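Local coordinates for protein Pcdhgb2 (Mus musculus, PDB 5SZR) that probably mediates calcium-dependent cell adhesion and may help set up and maintain specific neuronal connections, here represented by its extracellular cadherin domains 3 to 6, at residues A[107-121]-A[196-210]. Residues are numbered along the deposited sequence; the frame is centred on the assembly and turned at random.
Sequences VPEVIVTSVFTPLPE and SSNVIITLHISDVND. With CA (calcium ion), chain N; CA (calcium ion), chain M; CA (calcium ion), chain O; MAN (alpha-D-mannopyranose), chain X.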
ATOM      1  N   VAL A 107      34.859  -0.421  27.408  1.00 73.73           N
ATOM      2  CA  VAL A 107      33.809  -0.993  26.557  1.00 75.28           C
ATOM      3  C   VAL A 107      34.160  -0.753  25.093  1.00 71.89           C
ATOM      4  O   VAL A 107      34.761   0.288  24.769  1.00 64.96           O
ATOM      5  CB  VAL A 107      32.452  -0.371  26.914  1.00 78.42           C
ATOM      6  CG1 VAL A 107      31.346  -0.861  25.990  1.00 68.78           C
ATOM      7  CG2 VAL A 107      32.106  -0.670  28.368  1.00 80.98           C
ATOM      8  N   PRO A 108      33.852  -1.681  24.184  1.00 69.65           N
ATOM      9  CA  PRO A 108      33.980  -1.377  22.752  1.00 67.69           C
ATOM     10  C   PRO A 108      32.958  -0.331  22.331  1.00 66.88           C
ATOM     11  O   PRO A 108      31.832  -0.302  22.831  1.00 68.11           O
ATOM     12  CB  PRO A 108      33.703  -2.721  22.068  1.00 66.95           C
ATOM     13  CG  PRO A 108      33.825  -3.752  23.138  1.00 70.53           C
ATOM     14  CD  PRO A 108      33.467  -3.082  24.423  1.00 70.86           C
ATOM     15  N   GLU A 109      33.355   0.537  21.403  1.00 66.76           N
ATOM     16  CA  GLU A 109      32.432   1.504  20.829  1.00 70.95           C
ATOM     17  C   GLU A 109      32.324   1.289  19.325  1.00 68.58           C
ATOM     18  O   GLU A 109      33.281   0.864  18.669  1.00 66.91           O
ATOM     19  CB  GLU A 109      32.848   2.951  21.136  1.00 76.97           C
ATOM     20  CG  GLU A 109      34.190   3.390  20.581  1.00 82.29           C
ATOM     21  CD  GLU A 109      34.412   4.886  20.751  1.00 87.91           C
ATOM     22  OE1 GLU A 109      33.471   5.660  20.463  1.00 89.92           O
ATOM     23  OE2 GLU A 109      35.516   5.289  21.185  1.00 89.39           O
ATOM     24  N   VAL A 110      31.138   1.581  18.790  1.00 67.14           N
ATOM     25  CA  VAL A 110      30.823   1.386  17.379  1.00 63.73           C
ATOM     26  C   VAL A 110      30.611   2.752  16.741  1.00 61.61           C
ATOM     27  O   VAL A 110      29.828   3.567  17.247  1.00 61.27           O
ATOM     28  CB  VAL A 110      29.578   0.500  17.200  1.00 65.96           C
ATOM     29  CG1 VAL A 110      29.449   0.042  15.757  1.00 66.11           C
ATOM     30  CG2 VAL A 110      29.625  -0.685  18.143  1.00 68.90           C
ATOM     31  N   ILE A 111      31.302   3.002  15.632  1.00 60.05           N
ATOM     32  CA  ILE A 111      31.247   4.283  14.934  1.00 60.45           C
ATOM     33  C   ILE A 111      30.627   4.034  13.567  1.00 59.00           C
ATOM     34  O   ILE A 111      31.225   3.354  12.723  1.00 58.25           O
ATOM     35  CB  ILE A 111      32.633   4.928  14.803  1.00 64.03           C
ATOM     36  CG1 ILE A 111      33.362   4.921  16.152  1.00 67.25           C
ATOM     37  CG2 ILE A 111      32.507   6.345  14.270  1.00 66.76           C
ATOM     38  CD1 ILE A 111      32.628   5.663  17.250  1.00 68.91           C
ATOM     39  N   VAL A 112      29.436   4.594  13.345  1.00 59.42           N
ATOM     40  CA  VAL A 112      28.653   4.378  12.130  1.00 56.25           C
ATOM     41  C   VAL A 112      28.650   5.670  11.323  1.00 54.94           C
ATOM     42  O   VAL A 112      28.266   6.727  11.839  1.00 55.78           O
ATOM     43  CB  VAL A 112      27.217   3.945  12.459  1.00 56.91           C
ATOM     44  CG1 VAL A 112      26.438   3.686  11.185  1.00 55.52           C
ATOM     45  CG2 VAL A 112      27.218   2.717  13.361  1.00 57.78           C
ATOM     46  N   THR A 113      29.067   5.591  10.061  1.00 53.56           N
ATOM     47  CA  THR A 113      29.054   6.737   9.164  1.00 53.34           C
ATOM     48  C   THR A 113      28.454   6.331   7.825  1.00 54.03           C
ATOM     49  O   THR A 113      28.294   5.146   7.522  1.00 53.56           O
ATOM     50  CB  THR A 113      30.459   7.319   8.940  1.00 54.01           C
ATOM     51  OG1 THR A 113      31.308   6.323   8.359  1.00 53.61           O
ATOM     52  CG2 THR A 113      31.061   7.807  10.247  1.00 59.52           C
ATOM     53  N   SER A 114      28.124   7.349   7.027  1.00 54.19           N
ATOM     54  CA  SER A 114      27.638   7.187   5.655  1.00 52.45           C
ATOM     55  C   SER A 114      26.458   6.223   5.579  1.00 52.28           C
ATOM     56  O   SER A 114      26.423   5.303   4.758  1.00 53.02           O
ATOM     57  CB  SER A 114      28.766   6.738   4.724  1.00 53.48           C
ATOM     58  OG  SER A 114      29.686   7.792   4.507  1.00 58.65           O
ATOM     59  N   VAL A 115      25.473   6.439   6.448  1.00 51.83           N
ATOM     60  CA  VAL A 115      24.234   5.679   6.349  1.00 59.74           C
ATOM     61  C   VAL A 115      23.451   6.151   5.128  1.00 51.21           C
ATOM     62  O   VAL A 115      23.201   7.351   4.956  1.00 52.07           O
ATOM     63  CB  VAL A 115      23.409   5.819   7.634  1.00 60.98           C
ATOM     64  CG1 VAL A 115      22.110   5.026   7.517  1.00 52.27           C
ATOM     65  CG2 VAL A 115      24.223   5.356   8.827  1.00 52.63           C
ATOM     66  N   PHE A 116      23.080   5.205   4.266  1.00 50.94           N
ATOM     67  CA  PHE A 116      22.286   5.460   3.061  1.00 51.86           C
ATOM     68  C   PHE A 116      20.879   5.876   3.487  1.00 50.75           C
ATOM     69  O   PHE A 116      20.045   5.031   3.813  1.00 50.67           O
ATOM     70  CB  PHE A 116      22.267   4.201   2.197  1.00 50.05           C
ATOM     71  CG  PHE A 116      22.081   4.448   0.715  1.00 51.37           C
ATOM     72  CD1 PHE A 116      21.384   5.548   0.243  1.00 50.99           C
ATOM     73  CD2 PHE A 116      22.598   3.548  -0.211  1.00 52.82           C
ATOM     74  CE1 PHE A 116      21.215   5.745  -1.129  1.00 50.31           C
ATOM     75  CE2 PHE A 116      22.425   3.740  -1.578  1.00 50.79           C
ATOM     76  CZ  PHE A 116      21.738   4.839  -2.034  1.00 48.74           C
ATOM     77  N   THR A 117      20.610   7.180   3.495  1.00 51.83           N
ATOM     78  CA  THR A 117      19.349   7.710   4.020  1.00 55.45           C
ATOM     79  C   THR A 117      18.663   8.702   3.069  1.00 54.80           C
ATOM     80  O   THR A 117      19.178   9.793   2.834  1.00 56.94           O
ATOM     81  CB  THR A 117      19.571   8.431   5.376  1.00 60.97           C
ATOM     82  OG1 THR A 117      19.972   7.487   6.375  1.00 62.76           O
ATOM     83  CG2 THR A 117      18.294   9.136   5.829  1.00 66.73           C
ATOM     84  N   PRO A 118      17.494   8.335   2.519  1.00 54.62           N
ATOM     85  CA  PRO A 118      16.836   7.033   2.637  1.00 52.93           C
ATOM     86  C   PRO A 118      17.443   6.006   1.691  1.00 51.86           C
ATOM     87  O   PRO A 118      18.242   6.365   0.823  1.00 50.64           O
ATOM     88  CB  PRO A 118      15.390   7.340   2.247  1.00 55.02           C
ATOM     89  CG  PRO A 118      15.516   8.462   1.281  1.00 54.43           C
ATOM     90  CD  PRO A 118      16.649   9.306   1.795  1.00 55.00           C
ATOM     91  N   LEU A 119      17.044   4.744   1.854  1.00 52.51           N
ATOM     92  CA  LEU A 119      17.591   3.645   1.074  1.00 52.46           C
ATOM     93  C   LEU A 119      16.582   3.229   0.014  1.00 51.59           C
ATOM     94  O   LEU A 119      15.515   2.702   0.366  1.00 52.98           O
ATOM     95  CB  LEU A 119      17.921   2.467   1.991  1.00 50.25           C
ATOM     96  CG  LEU A 119      18.580   1.232   1.381  1.00 50.90           C
ATOM     97  CD1 LEU A 119      19.928   1.590   0.795  1.00 51.46           C
ATOM     98  CD2 LEU A 119      18.728   0.139   2.426  1.00 51.53           C
ATOM     99  N   PRO A 120      16.857   3.452  -1.275  1.00 51.06           N
ATOM    100  CA  PRO A 120      15.893   3.076  -2.321  1.00 51.63           C
ATOM    101  C   PRO A 120      15.529   1.599  -2.273  1.00 54.48           C
ATOM    102  O   PRO A 120      16.388   0.730  -2.111  1.00 60.94           O
ATOM    103  CB  PRO A 120      16.631   3.422  -3.618  1.00 50.82           C
ATOM    104  CG  PRO A 120      17.565   4.515  -3.231  1.00 50.72           C
ATOM    105  CD  PRO A 120      17.979   4.241  -1.813  1.00 50.37           C
ATOM    106  N   GLU A 121      14.233   1.322  -2.437  1.00 52.52           N
ATOM    107  CA  GLU A 121      13.738  -0.047  -2.359  1.00 51.77           C
ATOM    108  C   GLU A 121      14.229  -0.921  -3.506  1.00 49.00           C
ATOM    109  O   GLU A 121      14.144  -2.148  -3.412  1.00 48.74           O
ATOM    110  CB  GLU A 121      12.209  -0.047  -2.340  1.00 53.95           C
ATOM    111  CG  GLU A 121      11.568   0.372  -3.647  1.00 51.84           C
ATOM    112  CD  GLU A 121      10.058   0.295  -3.590  1.00 52.92           C
ATOM    113  OE1 GLU A 121       9.395   1.218  -4.106  1.00 54.42           O
ATOM    114  OE2 GLU A 121       9.536  -0.683  -3.016  1.00 52.30           O
ATOM    115  N   SER A 196      30.525  -5.599  25.913  1.00 96.82           N
ATOM    116  CA  SER A 196      29.851  -5.384  24.636  1.00102.11           C
ATOM    117  C   SER A 196      29.049  -4.089  24.659  1.00 91.23           C
ATOM    118  O   SER A 196      28.593  -3.636  25.710  1.00 89.68           O
ATOM    119  CB  SER A 196      28.920  -6.557  24.278  1.00119.67           C
ATOM    120  OG  SER A 196      28.221  -7.047  25.414  1.00136.16           O
ATOM    121  N   SER A 197      28.873  -3.507  23.472  1.00 84.50           N
ATOM    122  CA  SER A 197      27.976  -2.378  23.255  1.00 81.82           C
ATOM    123  C   SER A 197      27.237  -2.598  21.942  1.00 77.94           C
ATOM    124  O   SER A 197      27.544  -3.521  21.183  1.00 75.20           O
ATOM    125  CB  SER A 197      28.732  -1.046  23.227  1.00 80.97           C
ATOM    126  OG  SER A 197      29.441  -0.896  22.008  1.00 80.34           O
ATOM    127  N   ASN A 198      26.256  -1.738  21.666  1.00 79.94           N
ATOM    128  CA  ASN A 198      25.485  -1.869  20.436  1.00 78.62           C
ATOM    129  C   ASN A 198      25.012  -0.503  19.955  1.00 75.69           C
ATOM    130  O   ASN A 198      24.961   0.465  20.720  1.00 75.42           O
ATOM    131  CB  ASN A 198      24.294  -2.829  20.614  1.00 84.46           C
ATOM    132  CG  ASN A 198      23.286  -2.349  21.652  1.00 91.09           C
ATOM    133  OD1 ASN A 198      22.814  -1.212  21.611  1.00 95.68           O
ATOM    134  ND2 ASN A 198      22.941  -3.231  22.583  1.00 93.52           N
ATOM    135  N   VAL A 199      24.667  -0.441  18.668  1.00 71.80           N
ATOM    136  CA  VAL A 199      24.095   0.752  18.053  1.00 70.21           C
ATOM    137  C   VAL A 199      22.953   0.324  17.139  1.00 69.91           C
ATOM    138  O   VAL A 199      23.038  -0.701  16.453  1.00 70.41           O
ATOM    139  CB  VAL A 199      25.141   1.567  17.264  1.00 69.53           C
ATOM    140  CG1 VAL A 199      26.167   2.180  18.207  1.00 71.32           C
ATOM    141  CG2 VAL A 199      25.822   0.701  16.216  1.00 69.37           C
ATOM    142  N   ILE A 200      21.887   1.117  17.128  1.00 68.23           N
ATOM    143  CA  ILE A 200      20.702   0.842  16.325  1.00 66.26           C
ATOM    144  C   ILE A 200      20.702   1.799  15.142  1.00 63.34           C
ATOM    145  O   ILE A 200      20.680   3.022  15.324  1.00 63.58           O
ATOM    146  CB  ILE A 200      19.417   0.975  17.153  1.00 67.91           C
ATOM    147  CG1 ILE A 200      19.463  -0.000  18.334  1.00 68.98           C
ATOM    148  CG2 ILE A 200      18.196   0.731  16.281  1.00 68.76           C
ATOM    149  CD1 ILE A 200      18.314   0.137  19.293  1.00 71.49           C
ATOM    150  N   ILE A 201      20.753   1.243  13.936  1.00 60.58           N
ATOM    151  CA  ILE A 201      20.692   2.018  12.705  1.00 59.57           C
ATOM    152  C   ILE A 201      19.266   1.946  12.185  1.00 62.23           C
ATOM    153  O   ILE A 201      18.748   0.852  11.927  1.00 58.32           O
ATOM    154  CB  ILE A 201      21.679   1.494  11.652  1.00 57.75           C
ATOM    155  CG1 ILE A 201      23.093   1.419  12.228  1.00 58.26           C
ATOM    156  CG2 ILE A 201      21.649   2.372  10.413  1.00 55.66           C
ATOM    157  CD1 ILE A 201      24.108   0.890  11.250  1.00 57.49           C
ATOM    158  N   THR A 202      18.632   3.106  12.037  1.00 63.58           N
ATOM    159  CA  THR A 202      17.289   3.189  11.481  1.00 63.25           C
ATOM    160  C   THR A 202      17.377   3.424   9.979  1.00 61.58           C
ATOM    161  O   THR A 202      18.078   4.335   9.527  1.00 61.47           O
ATOM    162  CB  THR A 202      16.492   4.311  12.147  1.00 65.40           C
ATOM    163  OG1 THR A 202      16.225   3.961  13.512  1.00 63.83           O
ATOM    164  CG2 THR A 202      15.175   4.538  11.416  1.00 62.31           C
ATOM    165  N   LEU A 203      16.671   2.597   9.212  1.00 61.98           N
ATOM    166  CA  LEU A 203      16.678   2.670   7.757  1.00 59.76           C
ATOM    167  C   LEU A 203      15.305   3.081   7.245  1.00 60.30           C
ATOM    168  O   LEU A 203      14.292   2.458   7.588  1.00 60.85           O
ATOM    169  CB  LEU A 203      17.088   1.330   7.143  1.00 57.05           C
ATOM    170  CG  LEU A 203      18.507   0.894   7.503  1.00 56.10           C
ATOM    171  CD1 LEU A 203      18.884  -0.385   6.766  1.00 55.10           C
ATOM    172  CD2 LEU A 203      19.482   2.017   7.192  1.00 53.35           C
ATOM    173  N   HIS A 204      15.280   4.129   6.431  1.00 60.30           N
ATOM    174  CA  HIS A 204      14.075   4.574   5.749  1.00 60.50           C
ATOM    175  C   HIS A 204      14.146   4.102   4.303  1.00 57.75           C
ATOM    176  O   HIS A 204      15.089   4.444   3.583  1.00 57.12           O
ATOM    177  CB  HIS A 204      13.941   6.093   5.819  1.00 64.83           C
ATOM    178  CG  HIS A 204      13.577   6.601   7.179  1.00 72.22           C
ATOM    179  ND1 HIS A 204      12.935   5.821   8.117  1.00 76.99           N
ATOM    180  CD2 HIS A 204      13.765   7.811   7.760  1.00 76.64           C
ATOM    181  CE1 HIS A 204      12.744   6.528   9.216  1.00 83.52           C
ATOM    182  NE2 HIS A 204      13.238   7.737   9.026  1.00 83.04           N
ATOM    183  N   ILE A 205      13.166   3.307   3.890  1.00 56.01           N
ATOM    184  CA  ILE A 205      13.118   2.781   2.531  1.00 55.73           C
ATOM    185  C   ILE A 205      12.289   3.736   1.681  1.00 55.49           C
ATOM    186  O   ILE A 205      11.101   3.941   1.952  1.00 57.89           O
ATOM    187  CB  ILE A 205      12.527   1.364   2.498  1.00 56.59           C
ATOM    188  CG1 ILE A 205      13.292   0.432   3.445  1.00 56.44           C
ATOM    189  CG2 ILE A 205      12.541   0.822   1.079  1.00 52.04           C
ATOM    190  CD1 ILE A 205      14.728   0.181   3.039  1.00 54.50           C
ATOM    191  N   SER A 206      12.913   4.325   0.663  1.00 53.79           N
ATOM    192  CA  SER A 206      12.228   5.279  -0.199  1.00 56.43           C
ATOM    193  C   SER A 206      11.516   4.560  -1.348  1.00 54.56           C
ATOM    194  O   SER A 206      11.858   3.434  -1.721  1.00 54.95           O
ATOM    195  CB  SER A 206      13.211   6.319  -0.747  1.00 56.77           C
ATOM    196  OG  SER A 206      14.250   5.701  -1.478  1.00 58.87           O
ATOM    197  N   ASP A 207      10.519   5.234  -1.912  1.00 53.87           N
ATOM    198  CA  ASP A 207       9.609   4.609  -2.864  1.00 54.95           C
ATOM    199  C   ASP A 207      10.135   4.683  -4.292  1.00 53.65           C
ATOM    200  O   ASP A 207      10.785   5.655  -4.687  1.00 51.20           O
ATOM    201  CB  ASP A 207       8.226   5.261  -2.795  1.00 54.54           C
ATOM    202  CG  ASP A 207       7.215   4.591  -3.720  1.00 57.76           C
ATOM    203  OD1 ASP A 207       6.935   3.388  -3.525  1.00 56.32           O
ATOM    204  OD2 ASP A 207       6.691   5.269  -4.632  1.00 54.67           O
ATOM    205  N   VAL A 208       9.842   3.636  -5.056  1.00 54.01           N
ATOM    206  CA  VAL A 208      10.060   3.565  -6.493  1.00 53.07           C
ATOM    207  C   VAL A 208       8.721   3.213  -7.133  1.00 55.47           C
ATOM    208  O   VAL A 208       7.879   2.553  -6.515  1.00 53.05           O
ATOM    209  CB  VAL A 208      11.157   2.528  -6.840  1.00 53.13           C
ATOM    210  CG1 VAL A 208      11.234   2.262  -8.333  1.00 54.85           C
ATOM    211  CG2 VAL A 208      12.508   3.002  -6.324  1.00 52.13           C
ATOM    212  N   ASN A 209       8.502   3.689  -8.359  1.00 53.64           N
ATOM    213  CA  ASN A 209       7.259   3.391  -9.071  1.00 52.72           C
ATOM    214  C   ASN A 209       7.356   1.983  -9.649  1.00 51.61           C
ATOM    215  O   ASN A 209       7.646   1.774 -10.830  1.00 54.19           O
ATOM    216  CB  ASN A 209       6.987   4.422 -10.160  1.00 53.64           C
ATOM    217  CG  ASN A 209       5.612   4.252 -10.786  1.00 53.88           C
ATOM    218  OD1 ASN A 209       4.698   3.719 -10.158  1.00 52.13           O
ATOM    219  ND2 ASN A 209       5.461   4.704 -12.027  1.00 54.99           N
ATOM    220  N   ASP A 210       7.093   0.991  -8.795  1.00 48.29           N
ATOM    221  CA  ASP A 210       7.127  -0.405  -9.220  1.00 49.04           C
ATOM    222  C   ASP A 210       5.769  -1.088  -9.093  1.00 50.36           C
ATOM    223  O   ASP A 210       5.698  -2.318  -9.116  1.00 52.72           O
ATOM    224  CB  ASP A 210       8.193  -1.176  -8.437  1.00 50.30           C
ATOM    225  CG  ASP A 210       8.044  -1.030  -6.927  1.00 50.06           C
ATOM    226  OD1 ASP A 210       7.366  -0.079  -6.476  1.00 48.78           O
ATOM    227  OD2 ASP A 210       8.612  -1.867  -6.192  1.00 50.48           O
TER
HETATM  228 CA    CA N 711       6.817   1.388  -4.718  1.00 56.34          CA
HETATM  229 CA    CA M 710       7.999  -2.300  -3.995  1.00 54.11          CA
HETATM  230 CA    CA O 712       2.518   3.264  -9.250  1.00 47.03          CA
HETATM  231  C1  MAN X 721      26.922  -6.428  25.543  1.00 71.61           C
HETATM  232  C2  MAN X 721      26.884  -6.836  27.037  1.00 76.36           C
HETATM  233  C3  MAN X 721      26.819  -8.357  27.160  1.00 81.41           C
HETATM  234  C4  MAN X 721      25.664  -8.922  26.305  1.00 87.38           C
HETATM  235  C5  MAN X 721      25.853  -8.491  24.833  1.00 83.61           C
HETATM  236  C6  MAN X 721      24.735  -8.956  23.910  1.00 83.51           C
HETATM  237  O2  MAN X 721      25.707  -6.343  27.697  1.00 76.13           O
HETATM  238  O3  MAN X 721      26.697  -8.775  28.517  1.00 81.35           O
HETATM  239  O4  MAN X 721      25.646 -10.339  26.388  1.00 93.69           O
HETATM  240  O5  MAN X 721      25.904  -7.044  24.765  1.00 78.71           O
HETATM  241  O6  MAN X 721      25.036 -10.279  23.466  1.00 84.66           O
HETATM  242  O   HOH W   1       6.114  -3.695  -4.890  1.00 47.48           O
HETATM  243  O   HOH W   2       9.498  -4.147  -4.252  1.00 51.19           O
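V110, V112 and V115 pack on V199, I201 and L203 where the first strand of a cadherin domain runs beside its last, first from the opposite sheet, then within its own. The axes of 109-113 and 196-206 lie 6.6 Å apart at 23°, with no backbone bond between them. V112 CG1 meets I201 CD1 tip to tip at 3.6 Å; V199 CG2 touches V110 CG1 and V112 CG2. At the end away from E121, S197 OG donates to P108 O at 2.6 Å, 42° above the carbonyl plane; an alanine here would probably untie P108 from the start of 196-206. After the crossing at 114-118, L119 and P120 pair in parallel with I205 and S206: L119 N gives H204 O a nearly straight bond (2.6 Å, 171°). The E121 side chain, extended beyond CG, crosses V208, its OE1 taking V208 N at 2.6 Å through the anti lone pair while binding one calcium with D207 OD1, V208 O and D210 OD1; the D207 carboxylate also meets N247. E121 OE2 and D210 OD2 share a second calcium; D174, E176 and D243 complete the protein ligands. Such a split A strand closing a Greek-key sandwich at an interdomain calcium site is characteristic of cadherin repeats.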